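Local coordinates for protein PreproPTTH (PDB 5AOQ) that probably acts as the prothoracicotropic neurohormone of the silkworm, a cystine-knot ligand that binds the receptor tyrosine kinase Torso and bears on developmental timing and metamorphosis, at residues D[19-24]-D[34-39]; D[54-59]-D[91-96]; D[62-67]-D[83-88]. The protein carries 1 engineered substitution. All blocks are in the same frame, centred on the assembly; numbering follows the deposited sequence.

Interaction 1 of 3, residues D[19-24]-D[34-39]; sequences YKKEIE and FIETRN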
loop_
_atom_site.group_PDB
_atom_site.type_symbol
_atom_site.label_atom_id
_atom_site.label_comp_id
_atom_site.label_asym_id
_atom_site.label_seq_id
_atom_site.Cartn_x
_atom_site.Cartn_y
_atom_site.Cartn_z
ATOM N N TYR D 19 -24.070 -3.190 14.375
ATOM C CA TYR D 19 -23.046 -3.282 13.344
ATOM C C TYR D 19 -22.151 -4.484 13.625
ATOM O O TYR D 19 -21.708 -4.691 14.757
ATOM C CB TYR D 19 -22.226 -1.989 13.273
ATOM C CG TYR D 19 -21.200 -1.839 14.371
ATOM C CD1 TYR D 19 -21.586 -1.624 15.688
ATOM C CD2 TYR D 19 -19.842 -1.910 14.090
ATOM C CE1 TYR D 19 -20.648 -1.488 16.693
ATOM C CE2 TYR D 19 -18.898 -1.774 15.088
ATOM C CZ TYR D 19 -19.306 -1.563 16.387
ATOM O OH TYR D 19 -18.368 -1.426 17.385
ATOM N N LYS D 20 -21.907 -5.284 12.592
ATOM C CA LYS D 20 -21.121 -6.506 12.723
ATOM C C LYS D 20 -19.848 -6.412 11.888
ATOM O O LYS D 20 -19.880 -5.999 10.725
ATOM C CB LYS D 20 -21.957 -7.718 12.306
ATOM C CG LYS D 20 -21.294 -9.063 12.564
ATOM C CD LYS D 20 -22.057 -10.203 11.899
ATOM C CE LYS D 20 -23.461 -10.348 12.475
ATOM N NZ LYS D 20 -24.213 -11.480 11.867
ATOM N N LYS D 21 -18.728 -6.796 12.493
ATOM C CA LYS D 21 -17.431 -6.751 11.827
ATOM C C LYS D 21 -17.122 -8.030 11.060
ATOM O O LYS D 21 -17.498 -9.128 11.470
ATOM C CB LYS D 21 -16.322 -6.490 12.847
ATOM C CG LYS D 21 -16.218 -5.040 13.281
ATOM C CD LYS D 21 -15.095 -4.840 14.279
ATOM C CE LYS D 21 -15.001 -3.392 14.736
ATOM N NZ LYS D 21 -13.862 -3.168 15.670
ATOM N N GLU D 22 -16.428 -7.864 9.940
ATOM C CA GLU D 22 -16.014 -8.974 9.094
ATOM C C GLU D 22 -14.695 -8.615 8.426
ATOM O O GLU D 22 -14.314 -7.443 8.386
ATOM C CB GLU D 22 -17.078 -9.294 8.041
ATOM C CG GLU D 22 -18.409 -9.746 8.619
ATOM C CD GLU D 22 -19.403 -10.148 7.546
ATOM O OE1 GLU D 22 -19.101 -9.955 6.350
ATOM O OE2 GLU D 22 -20.486 -10.660 7.901
ATOM N N ILE D 23 -14.006 -9.622 7.899
ATOM C CA ILE D 23 -12.714 -9.415 7.259
ATOM C C ILE D 23 -12.814 -9.703 5.768
ATOM O O ILE D 23 -13.431 -10.685 5.353
ATOM C CB ILE D 23 -11.620 -10.306 7.880
ATOM C CG1 ILE D 23 -11.512 -10.031 9.384
ATOM C CG2 ILE D 23 -10.279 -10.067 7.183
ATOM C CD1 ILE D 23 -10.526 -10.919 10.115
ATOM N N GLU D 24 -12.200 -8.832 4.975
ATOM C CA GLU D 24 -12.122 -9.015 3.532
ATOM C C GLU D 24 -10.687 -9.371 3.154
ATOM O O GLU D 24 -9.756 -8.612 3.428
ATOM C CB GLU D 24 -12.585 -7.752 2.807
ATOM C CG GLU D 24 -12.840 -7.941 1.322
ATOM C CD GLU D 24 -13.336 -6.674 0.653
ATOM O OE1 GLU D 24 -13.578 -5.678 1.367
ATOM O OE2 GLU D 24 -13.484 -6.674 -0.587
ATOM N N PHE D 34 -5.692 -7.990 4.529
ATOM C CA PHE D 34 -6.882 -8.063 5.363
ATOM C C PHE D 34 -7.527 -6.692 5.529
ATOM O O PHE D 34 -6.894 -5.755 6.017
ATOM C CB PHE D 34 -6.531 -8.641 6.733
ATOM C CG PHE D 34 -5.878 -9.989 6.673
ATOM C CD1 PHE D 34 -6.643 -11.137 6.552
ATOM C CD2 PHE D 34 -4.499 -10.110 6.730
ATOM C CE1 PHE D 34 -6.047 -12.380 6.498
ATOM C CE2 PHE D 34 -3.897 -11.351 6.674
ATOM C CZ PHE D 34 -4.672 -12.488 6.557
ATOM N N ILE D 35 -8.788 -6.584 5.117
ATOM C CA ILE D 35 -9.545 -5.341 5.243
ATOM C C ILE D 35 -10.657 -5.492 6.274
ATOM O O ILE D 35 -11.338 -6.516 6.324
ATOM C CB ILE D 35 -10.148 -4.907 3.880
ATOM C CG1 ILE D 35 -9.202 -3.964 3.141
ATOM C CG2 ILE D 35 -11.497 -4.205 4.053
ATOM C CD1 ILE D 35 -7.779 -4.460 3.029
ATOM N N GLU D 36 -10.832 -4.458 7.091
ATOM C CA GLU D 36 -11.877 -4.436 8.108
ATOM C C GLU D 36 -13.188 -3.920 7.522
ATOM O O GLU D 36 -13.240 -2.814 6.983
ATOM C CB GLU D 36 -11.444 -3.571 9.295
ATOM C CG GLU D 36 -12.468 -3.482 10.416
ATOM C CD GLU D 36 -11.972 -2.663 11.593
ATOM O OE1 GLU D 36 -10.753 -2.407 11.673
ATOM O OE2 GLU D 36 -12.802 -2.273 12.439
ATOM N N THR D 37 -14.240 -4.728 7.627
ATOM C CA THR D 37 -15.555 -4.367 7.102
ATOM C C THR D 37 -16.613 -4.406 8.203
ATOM O O THR D 37 -16.825 -5.444 8.826
ATOM C CB THR D 37 -15.981 -5.313 5.959
ATOM O OG1 THR D 37 -14.988 -5.296 4.927
ATOM C CG2 THR D 37 -17.325 -4.894 5.374
ATOM N N ARG D 38 -17.279 -3.275 8.424
ATOM C CA ARG D 38 -18.311 -3.166 9.454
ATOM C C ARG D 38 -19.701 -3.103 8.830
ATOM O O ARG D 38 -20.179 -2.027 8.471
ATOM C CB ARG D 38 -18.070 -1.926 10.318
ATOM C CG ARG D 38 -16.725 -1.919 11.025
ATOM C CD ARG D 38 -16.436 -0.573 11.664
ATOM N NE ARG D 38 -15.125 -0.539 12.305
ATOM C CZ ARG D 38 -14.579 0.547 12.841
ATOM N NH1 ARG D 38 -15.229 1.705 12.819
ATOM N NH2 ARG D 38 -13.379 0.479 13.400
ATOM N N ASN D 39 -20.353 -4.257 8.720
ATOM C CA ASN D 39 -21.675 -4.334 8.105
ATOM C C ASN D 39 -22.777 -4.124 9.137
ATOM O O ASN D 39 -22.496 -3.886 10.310
ATOM C CB ASN D 39 -21.861 -5.683 7.408
ATOM C CG ASN D 39 -20.786 -5.957 6.377
ATOM O OD1 ASN D 39 -20.033 -6.925 6.490
ATOM N ND2 ASN D 39 -20.708 -5.103 5.362
#

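Interaction 2 of 3, residues D[54-59]-D[91-96]; sequences CKESLY and PVSVAC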
loop_
_atom_site.group_PDB
_atom_site.type_symbol
_atom_site.label_atom_id
_atom_site.label_comp_id
_atom_site.label_asym_id
_atom_site.label_seq_id
_atom_site.Cartn_x
_atom_site.Cartn_y
_atom_site.Cartn_z
ATOM N N CYS D 54 -31.601 1.258 8.506
ATOM C CA CYS D 54 -30.177 1.156 8.778
ATOM C C CYS D 54 -29.390 1.041 7.477
ATOM O O CYS D 54 -29.596 0.108 6.700
ATOM C CB CYS D 54 -29.885 -0.046 9.670
ATOM S SG CYS D 54 -30.665 0.018 11.291
ATOM N N LYS D 55 -28.491 1.993 7.246
ATOM C CA LYS D 55 -27.635 1.976 6.068
ATOM C C LYS D 55 -26.284 1.424 6.466
ATOM O O LYS D 55 -25.953 1.392 7.648
ATOM C CB LYS D 55 -27.452 3.387 5.483
ATOM C CG LYS D 55 -26.390 4.237 6.219
ATOM C CD LYS D 55 -26.067 5.551 5.520
ATOM C CE LYS D 55 -25.038 6.333 6.331
ATOM N NZ LYS D 55 -24.433 7.484 5.609
ATOM N N GLU D 56 -25.509 0.998 5.477
ATOM C CA GLU D 56 -24.123 0.632 5.706
ATOM C C GLU D 56 -23.288 1.783 5.158
ATOM O O GLU D 56 -23.393 2.140 3.985
ATOM C CB GLU D 56 -23.779 -0.710 5.051
ATOM C CG GLU D 56 -23.853 -0.752 3.535
ATOM C CD GLU D 56 -23.493 -2.118 2.979
ATOM O OE1 GLU D 56 -23.005 -2.967 3.755
ATOM O OE2 GLU D 56 -23.697 -2.341 1.768
ATOM N N SER D 57 -22.482 2.389 6.023
ATOM C CA SER D 57 -21.714 3.568 5.646
ATOM C C SER D 57 -20.534 3.185 4.765
ATOM O O SER D 57 -19.550 2.620 5.237
ATOM C CB SER D 57 -21.226 4.308 6.891
ATOM O OG SER D 57 -20.560 5.508 6.543
ATOM N N LEU D 58 -20.643 3.500 3.479
ATOM C CA LEU D 58 -19.585 3.192 2.528
ATOM C C LEU D 58 -18.435 4.185 2.629
ATOM O O LEU D 58 -18.644 5.399 2.651
ATOM C CB LEU D 58 -20.137 3.188 1.101
ATOM C CG LEU D 58 -21.185 2.124 0.775
ATOM C CD1 LEU D 58 -21.739 2.345 -0.623
ATOM C CD2 LEU D 58 -20.608 0.720 0.909
ATOM N N TYR D 59 -17.219 3.652 2.695
ATOM C CA TYR D 59 -16.009 4.465 2.740
ATOM C C TYR D 59 -14.990 3.915 1.750
ATOM O O TYR D 59 -14.720 2.713 1.732
ATOM C CB TYR D 59 -15.426 4.495 4.153
ATOM C CG TYR D 59 -14.167 5.324 4.276
ATOM C CD1 TYR D 59 -14.232 6.686 4.539
ATOM C CD2 TYR D 59 -12.913 4.745 4.134
ATOM C CE1 TYR D 59 -13.084 7.448 4.651
ATOM C CE2 TYR D 59 -11.760 5.498 4.246
ATOM C CZ TYR D 59 -11.851 6.848 4.505
ATOM O OH TYR D 59 -10.706 7.601 4.617
ATOM N N PRO D 91 -14.735 0.989 -2.097
ATOM C CA PRO D 91 -15.716 1.337 -1.068
ATOM C C PRO D 91 -16.018 0.150 -0.166
ATOM O O PRO D 91 -16.173 -0.967 -0.661
ATOM C CB PRO D 91 -16.947 1.745 -1.878
ATOM C CG PRO D 91 -16.820 0.993 -3.149
ATOM C CD PRO D 91 -15.349 0.911 -3.436
ATOM N N VAL D 92 -16.086 0.390 1.139
ATOM C CA VAL D 92 -16.396 -0.669 2.091
ATOM C C VAL D 92 -17.260 -0.130 3.228
ATOM O O VAL D 92 -17.148 1.037 3.608
ATOM C CB VAL D 92 -15.102 -1.300 2.662
ATOM C CG1 VAL D 92 -14.290 -0.267 3.440
ATOM C CG2 VAL D 92 -15.423 -2.507 3.533
ATOM N N SER D 93 -18.127 -0.986 3.760
ATOM C CA SER D 93 -18.938 -0.626 4.913
ATOM C C SER D 93 -18.039 -0.369 6.111
ATOM O O SER D 93 -17.166 -1.178 6.421
ATOM C CB SER D 93 -19.946 -1.728 5.237
ATOM O OG SER D 93 -20.767 -1.357 6.332
ATOM N N VAL D 94 -18.258 0.760 6.779
ATOM C CA VAL D 94 -17.407 1.165 7.891
ATOM C C VAL D 94 -18.246 1.633 9.084
ATOM O O VAL D 94 -17.710 1.999 10.131
ATOM C CB VAL D 94 -16.431 2.279 7.450
ATOM C CG1 VAL D 94 -17.131 3.639 7.386
ATOM C CG2 VAL D 94 -15.230 2.326 8.374
ATOM N N ALA D 95 -19.565 1.618 8.922
ATOM C CA ALA D 95 -20.475 1.958 10.007
ATOM C C ALA D 95 -21.894 1.591 9.603
ATOM O O ALA D 95 -22.177 1.411 8.419
ATOM C CB ALA D 95 -20.383 3.441 10.350
ATOM N N CYS D 96 -22.775 1.467 10.592
ATOM C CA CYS D 96 -24.191 1.236 10.335
ATOM C C CYS D 96 -25.000 2.391 10.919
ATOM O O CYS D 96 -24.987 2.613 12.131
ATOM C CB CYS D 96 -24.648 -0.100 10.924
ATOM S SG CYS D 96 -26.284 -0.613 10.351
#

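Interaction 3 of 3, residues D[62-67]-D[83-88]; sequences TILKRR and YRWVAE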
loop_
_atom_site.group_PDB
_atom_site.type_symbol
_atom_site.label_atom_id
_atom_site.label_comp_id
_atom_site.label_asym_id
_atom_site.label_seq_id
_atom_site.Cartn_x
_atom_site.Cartn_y
_atom_site.Cartn_z
ATOM N N THR D 62 -7.947 2.842 -0.648
ATOM C CA THR D 62 -7.102 2.571 -1.808
ATOM C C THR D 62 -6.353 1.247 -1.665
ATOM O O THR D 62 -5.737 0.981 -0.632
ATOM C CB THR D 62 -6.080 3.704 -2.021
ATOM O OG1 THR D 62 -6.758 4.965 -2.061
ATOM C CG2 THR D 62 -5.318 3.502 -3.319
ATOM N N ILE D 63 -6.418 0.425 -2.711
ATOM C CA ILE D 63 -5.685 -0.841 -2.763
ATOM C C ILE D 63 -4.790 -0.886 -4.001
ATOM O O ILE D 63 -5.138 -0.328 -5.042
ATOM C CB ILE D 63 -6.647 -2.055 -2.762
ATOM C CG1 ILE D 63 -7.307 -2.203 -1.392
ATOM C CG2 ILE D 63 -5.917 -3.349 -3.119
ATOM C CD1 ILE D 63 -8.652 -1.545 -1.299
ATOM N N LEU D 64 -3.648 -1.559 -3.881
ATOM C CA LEU D 64 -2.687 -1.667 -4.977
ATOM C C LEU D 64 -2.751 -3.040 -5.645
ATOM O O LEU D 64 -2.850 -4.062 -4.965
ATOM C CB LEU D 64 -1.267 -1.406 -4.469
ATOM C CG LEU D 64 -0.992 -0.038 -3.837
ATOM C CD1 LEU D 64 0.454 0.059 -3.382
ATOM C CD2 LEU D 64 -1.317 1.087 -4.800
ATOM N N LYS D 65 -2.695 -3.054 -6.977
ATOM C CA LYS D 65 -2.739 -4.297 -7.749
ATOM C C LYS D 65 -1.341 -4.716 -8.214
ATOM O O LYS D 65 -0.405 -3.919 -8.174
ATOM C CB LYS D 65 -3.673 -4.143 -8.952
ATOM C CG LYS D 65 -5.096 -3.727 -8.590
ATOM C CD LYS D 65 -5.860 -4.829 -7.860
ATOM C CE LYS D 65 -6.290 -5.940 -8.807
ATOM N NZ LYS D 65 -7.121 -6.971 -8.122
ATOM N N ARG D 66 -1.215 -5.962 -8.673
ATOM C CA ARG D 66 0.089 -6.567 -8.953
ATOM C C ARG D 66 0.397 -6.719 -10.450
ATOM O O ARG D 66 -0.302 -6.166 -11.301
ATOM C CB ARG D 66 0.171 -7.932 -8.255
ATOM C CG ARG D 66 0.650 -7.856 -6.817
ATOM C CD ARG D 66 0.738 -9.237 -6.190
ATOM N NE ARG D 66 1.778 -10.063 -6.801
ATOM C CZ ARG D 66 3.045 -10.108 -6.398
ATOM N NH1 ARG D 66 3.456 -9.369 -5.375
ATOM N NH2 ARG D 66 3.910 -10.897 -7.022
ATOM N N ARG D 67 1.457 -7.470 -10.746
ATOM C CA ARG D 67 1.979 -7.641 -12.100
ATOM C C ARG D 67 0.961 -8.207 -13.091
ATOM O O ARG D 67 0.948 -7.820 -14.259
ATOM C CB ARG D 67 3.201 -8.566 -12.070
ATOM C CG ARG D 67 4.287 -8.162 -11.074
ATOM C CD ARG D 67 5.336 -9.257 -10.907
ATOM N NE ARG D 67 4.754 -10.519 -10.456
ATOM C CZ ARG D 67 5.460 -11.582 -10.081
ATOM N NH1 ARG D 67 6.786 -11.545 -10.092
ATOM N NH2 ARG D 67 4.839 -12.685 -9.688
ATOM N N TYR D 83 3.419 0.883 -14.135
ATOM C CA TYR D 83 3.912 -0.269 -14.897
ATOM C C TYR D 83 3.718 -1.614 -14.185
ATOM O O TYR D 83 3.243 -2.574 -14.795
ATOM C CB TYR D 83 5.395 -0.077 -15.236
ATOM C CG TYR D 83 5.750 1.339 -15.639
ATOM C CD1 TYR D 83 5.345 1.856 -16.862
ATOM C CD2 TYR D 83 6.490 2.157 -14.794
ATOM C CE1 TYR D 83 5.664 3.149 -17.231
ATOM C CE2 TYR D 83 6.815 3.450 -15.155
ATOM C CZ TYR D 83 6.400 3.942 -16.374
ATOM O OH TYR D 83 6.722 5.229 -16.735
ATOM N N ARG D 84 4.078 -1.663 -12.905
ATOM C CA ARG D 84 4.014 -2.884 -12.108
ATOM C C ARG D 84 2.838 -2.851 -11.131
ATOM O O ARG D 84 2.242 -3.886 -10.827
ATOM C CB ARG D 84 5.327 -3.078 -11.340
ATOM C CG ARG D 84 6.579 -3.019 -12.215
ATOM C CD ARG D 84 7.753 -2.370 -11.493
ATOM N NE ARG D 84 8.374 -3.259 -10.514
ATOM C CZ ARG D 84 9.447 -2.945 -9.793
ATOM N NH1 ARG D 84 10.026 -1.760 -9.936
ATOM N NH2 ARG D 84 9.944 -3.817 -8.928
ATOM N N TRP D 85 2.512 -1.653 -10.647
ATOM C CA TRP D 85 1.443 -1.462 -9.666
ATOM C C TRP D 85 0.388 -0.458 -10.125
ATOM O O TRP D 85 0.660 0.416 -10.948
ATOM C CB TRP D 85 2.031 -0.997 -8.330
ATOM C CG TRP D 85 2.998 -1.961 -7.714
ATOM C CD1 TRP D 85 4.329 -2.076 -7.990
ATOM C CD2 TRP D 85 2.713 -2.936 -6.705
ATOM N NE1 TRP D 85 4.889 -3.065 -7.219
ATOM C CE2 TRP D 85 3.917 -3.611 -6.423
ATOM C CE3 TRP D 85 1.555 -3.308 -6.015
ATOM C CZ2 TRP D 85 3.997 -4.634 -5.481
ATOM C CZ3 TRP D 85 1.636 -4.325 -5.081
ATOM C CH2 TRP D 85 2.848 -4.975 -4.822
ATOM N N VAL D 86 -0.815 -0.598 -9.577
ATOM C CA VAL D 86 -1.907 0.344 -9.808
ATOM C C VAL D 86 -2.788 0.478 -8.577
ATOM O O VAL D 86 -3.229 -0.518 -8.002
ATOM C CB VAL D 86 -2.790 -0.069 -11.006
ATOM C CG1 VAL D 86 -4.064 0.779 -11.085
ATOM C CG2 VAL D 86 -2.012 0.025 -12.294
ATOM N N ALA D 87 -3.046 1.725 -8.191
ATOM C CA ALA D 87 -3.905 2.026 -7.054
ATOM C C ALA D 87 -5.345 2.186 -7.518
ATOM O O ALA D 87 -5.619 2.898 -8.483
ATOM C CB ALA D 87 -3.432 3.283 -6.348
ATOM N N GLU D 88 -6.258 1.521 -6.819
ATOM C CA GLU D 88 -7.676 1.598 -7.137
ATOM C C GLU D 88 -8.490 1.820 -5.872
ATOM O O GLU D 88 -8.128 1.350 -4.790
ATOM C CB GLU D 88 -8.143 0.332 -7.858
ATOM C CG GLU D 88 -8.000 -0.949 -7.050
ATOM C CD GLU D 88 -8.598 -2.148 -7.760
ATOM O OE1 GLU D 88 -7.980 -2.638 -8.728
ATOM O OE2 GLU D 88 -9.688 -2.601 -7.350
#

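Interaction 1 of 3, residues D[19-24]-D[34-39]
Lys21, Glu36 and Arg38 form a salt-bridge network on one face of a two-stranded antiparallel beta hairpin, whose strands 20-24 and 35-39 are twisted to 148° between their directions. Three hydrogen-bonded pairs zip the backbones together: Lys20 with Asn39, Glu22 with Thr37 and Glu24 with Ile35. The ladder is even in length, from 2.7 Å between Lys20 N and Asn39 O to 2.8 Å between Glu24 N and Ile35 O. The network gathers round one oxygen. Arg38, extended from CG to NE, grips Glu36 side-on, its NE 2.9 Å and its NH2 3.0 Å from Glu36 OE2. That oxygen lies close to the guanidinium plane, whereas both nitrogens meet it from the same face of the carboxylate, about 40° out of its plane. Lys21 is extended too and runs alongside Arg38, with Lys21 CG 3.9 Å from Arg38 CG, so that Lys21 NZ ends 3.5 Å from Glu36 OE2. Glu36 CG stands opposite its backbone N (chi1 -180°), and the extended chain beyond it brings OE2 to both cations. On the same face, Ile23 CG2 touches the edge of the Phe34 ring at CD1, 3.8 Å away. On the opposite face the Glu24 side chain lies alongside Ile35, its CB 3.9 Å from Ile35 CB, while its OE2 is hydrogen-bonded to His90. Torso comes up to the network face, where its His202 stacks on Phe34 and two of its carbonyls receive weak bonds from Lys21 NZ. Arg38 NH2 also donates to Leu58 O of the second subunit. The Glu36 carboxylate probably draws Lys21 and Arg38 together on one face, while both cations also reach neighbouring chains.

Interaction 2 of 3, residues D[54-59]-D[91-96]
Strands 55-59 and 91-96 run antiparallel, at 135° between their directions, and a beta bulge shifts their register by one residue between Glu56 and Leu58. Ser57 faces the bulge and bonds to two successive residues: its N donates to Ala95 O at 2.6 Å, and its O accepts from Val94 N at 2.7 Å. Beyond it, Tyr59 and Val92 exchange bonds in both directions, each 2.8 Å from N to O. Glu56 and Ser93 share one face, where Ser93 OG rests 3.3 Å from Glu56 CB but has its polar partner in Arg38 O of strand 35-39. Round the bulge, Tyr59 CB packs at 3.8 Å on Val94 CG1, and Ser57 CB lies 3.7 Å from Ala95 CB. Tyr59 CG stands opposite the backbone N (chi1 -180°), leading the ring away from 91-96, and its OH bonds to Glu36 O of the second subunit. At the strand ends Cys54 CB touches Cys96 SG at 3.7 Å, yet the sulfurs belong to separate disulfides, Cys54 with Cys17 and Cys96 with Cys40, two of the three seen in this cystine-knot hormone. Strand 35-39 lies along the Glu56 and Ser93 face, and Val94 and Ala95 pack against their own counterparts in the second subunit.

Interaction 3 of 3, residues D[62-67]-D[83-88]
Leu64 packs closely against Trp85 and Ala87, whereas the end of the contact formed by 66-67 and 83-84 is frayed. Leu64 CD2 sits 3.4 Å from Ala87 CB, and Thr62 CG2 reaches the same methyl from two residues earlier in the strand at 3.6 Å. Leu64 CG stands beside its own backbone N (chi1 -60°), which turns the isobutyl group toward Ala87 and leaves CB to touch Trp85 CE3 at 3.7 Å. The six-membered ring of the tryptophan lies obliquely beside the backbone of 64-66, with CE3 near Lys65 O, a carbonyl that also takes a CA-H...O contact from Trp85 CA. Arg66 runs alongside the indole, its CG 4.1 Å from CZ3 of Trp85, and its guanidinium is turned 84° from the ring plane. Midway along, the backbone is an antiparallel ribbon, the far end of the long pair of strands 55-65 and 86-97 that makes a finger of this cystine-knot hormone. Ile63 N donates to Glu88 O, and Glu88 N returns the bond to Ile63 O, each at 2.8 Å and nearly straight. Toward 66-67 and 83-84 regular pairing gives out, and the backbones run on as loop. At the partly exposed rim Lys65 bends at both chi2 and chi3, laying its CG 3.1 Å from Glu88 OE1, but its NZ stays 4.5 Å from that oxygen. The opposite charges probably attract each other weakly, but the separation is beyond a salt bridge. Across the subunit boundary, Leu64 packs on Leu64 of the second subunit, and Trp85 takes a cation-pi contact from Lys82 of that chain.

Interactions 2 and 3 hold the same two long strands, 55-65 and 86-97, at places whose centres lie about 24 Å apart, with interaction 3 nested inside the loop that interaction 2 closes. Interaction 1 is a separate hairpin, joined to interaction 2 by Thr37 packing on Val92 and by Ser93 OG meeting Arg38 O, a probable hydrogen bond whose modelled length is doubtful. Interaction 2, with the most buried residues of the three, relies on backbone bonds, small side chains and nearby disulfides. Interaction 1 concentrates charge where Torso and the second subunit approach, while interaction 3, centred about 17 Å from the chain centre, relies on aromatic and aliphatic packing. All three touch the second subunit.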